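Local structure of cytochrome c6 (Synechococcus sp., 4EIE) at residues E68-Q71 against A72-Y76. The protein binds a covalently attached heme c and, as a member of the cytochrome c family, probably carries electrons in photosynthetic electron transport. Numbering follows the deposited sequence. Where two conformers were deposited one is given.
Sequences EEIQ and AVSQY
Ser74 folds its hydroxyl back onto the carbonyl of Ile70, one turn earlier in helix 67-82, the C-terminal helix of this class I cytochrome c fold. Its CB lies 3.2 Å from Ile70 O, and the side chain packs on Ile47 and Ala48 of helix 44-53. From there OG, swung opposite the carbonyl carbon of its own residue (chi1 -65°), donates to Ile70 O over 2.8 Å. The hydroxyl sits above the carbonyl plane, while Ser74 N reaches the same oxygen at 3.0 Å from the opposite face, so two donors grip one acceptor and the buried hydroxyl is satisfied within the helix. The neighbouring i to i+4 bonds run from Ala72 N to Glu68 O, Val73 N to Glu69 O and Gln75 N to Gln71 O. Val73 turns its side chain to the heme, Cys14 and Ile9 of helix 5-13. Near Gln5 of that same helix, the exposed Glu68 chain bends at chi2 (-77°), bringing OE2 within 4.1 Å of Ala72 CB, while OE1 is hydrogen-bonded to Gln5 NE2. Val73 CG1 rests 3.5 Å from Ile70 O.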
loop_
_atom_site.group_PDB
_atom_site.type_symbol
_atom_site.label_atom_id
_atom_site.label_comp_id
_atom_site.label_asym_id
_atom_site.label_seq_id
_atom_site.Cartn_x
_atom_site.Cartn_y
_atom_site.Cartn_z
ATOM N N GLU A 68 -8.938 -11.105 1.379
ATOM C CA GLU A 68 -8.889 -10.729 2.772
ATOM C C GLU A 68 -7.550 -10.140 3.120
ATOM O O GLU A 68 -7.478 -9.152 3.842
ATOM C CB GLU A 68 -9.229 -11.896 3.695
ATOM C CG GLU A 68 -9.223 -11.615 5.176
ATOM C CD GLU A 68 -7.861 -11.528 5.845
ATOM O OE1 GLU A 68 -6.862 -12.165 5.423
ATOM O OE2 GLU A 68 -7.807 -10.829 6.895
ATOM N N GLU A 69 -6.472 -10.712 2.608
ATOM C CA GLU A 69 -5.132 -10.181 2.860
ATOM C C GLU A 69 -5.004 -8.780 2.244
ATOM O O GLU A 69 -4.402 -7.895 2.835
ATOM C CB GLU A 69 -4.066 -11.079 2.270
ATOM C CG GLU A 69 -3.830 -12.347 3.095
ATOM C CD GLU A 69 -2.893 -13.326 2.397
ATOM O OE1 GLU A 69 -3.090 -13.641 1.210
ATOM O OE2 GLU A 69 -1.943 -13.810 3.063
ATOM N N ILE A 70 -5.518 -8.598 1.043
ATOM C CA ILE A 70 -5.478 -7.297 0.385
ATOM C C ILE A 70 -6.247 -6.249 1.194
ATOM O O ILE A 70 -5.773 -5.144 1.393
ATOM C CB ILE A 70 -5.913 -7.398 -1.069
ATOM C CG1 ILE A 70 -4.926 -8.232 -1.871
ATOM C CG2 ILE A 70 -6.117 -6.004 -1.651
ATOM C CD1 ILE A 70 -5.343 -8.572 -3.285
ATOM N N GLN A 71 -7.403 -6.629 1.715
ATOM C CA GLN A 71 -8.131 -5.702 2.573
ATOM C C GLN A 71 -7.327 -5.357 3.803
ATOM O O GLN A 71 -7.293 -4.186 4.192
ATOM C CB GLN A 71 -9.504 -6.257 2.978
ATOM C CG GLN A 71 -10.479 -6.386 1.867
ATOM C CD GLN A 71 -10.908 -5.077 1.283
ATOM O OE1 GLN A 71 -10.723 -4.836 0.079
ATOM N NE2 GLN A 71 -11.413 -4.204 2.107
ATOM N N ALA A 72 -6.720 -6.359 4.441
ATOM C CA ALA A 72 -6.021 -6.089 5.655
ATOM C C ALA A 72 -4.807 -5.169 5.439
ATOM O O ALA A 72 -4.583 -4.236 6.199
ATOM C CB ALA A 72 -5.576 -7.386 6.320
ATOM N N VAL A 73 -4.016 -5.451 4.412
ATOM C CA VAL A 73 -2.838 -4.616 4.175
ATOM C C VAL A 73 -3.280 -3.198 3.736
ATOM O O VAL A 73 -2.608 -2.223 4.039
ATOM C CB VAL A 73 -1.858 -5.267 3.212
ATOM C CG1 VAL A 73 -2.316 -5.248 1.739
ATOM C CG2 VAL A 73 -0.490 -4.612 3.344
ATOM N N SER A 74 -4.395 -3.103 3.026
ATOM C CA SER A 74 -4.877 -1.827 2.583
ATOM C C SER A 74 -5.307 -0.959 3.750
ATOM O O SER A 74 -5.036 0.235 3.773
ATOM C CB SER A 74 -6.000 -1.988 1.558
ATOM O OG SER A 74 -5.511 -2.599 0.364
ATOM N N GLN A 75 -5.994 -1.557 4.714
ATOM C CA GLN A 75 -6.346 -0.848 5.936
ATOM C C GLN A 75 -5.091 -0.413 6.673
ATOM O O GLN A 75 -5.002 0.733 7.156
ATOM C CB GLN A 75 -7.206 -1.725 6.823
ATOM C CG GLN A 75 -7.495 -1.132 8.204
ATOM C CD GLN A 75 -8.255 0.177 8.131
ATOM O OE1 GLN A 75 -9.287 0.274 7.473
ATOM N NE2 GLN A 75 -7.781 1.173 8.887
ATOM N N TYR A 76 -4.090 -1.279 6.783
ATOM C CA TYR A 76 -2.839 -0.894 7.460
ATOM C C TYR A 76 -2.213 0.314 6.784
ATOM O O TYR A 76 -1.828 1.286 7.429
ATOM C CB TYR A 76 -1.891 -2.089 7.462
ATOM C CG TYR A 76 -0.534 -1.753 7.994
ATOM C CD1 TYR A 76 -0.345 -1.570 9.382
ATOM C CD2 TYR A 76 0.565 -1.665 7.174
ATOM C CE1 TYR A 76 0.910 -1.273 9.902
ATOM C CE2 TYR A 76 1.842 -1.320 7.703
ATOM C CZ TYR A 76 1.962 -1.175 9.056
ATOM O OH TYR A 76 3.195 -0.880 9.588
#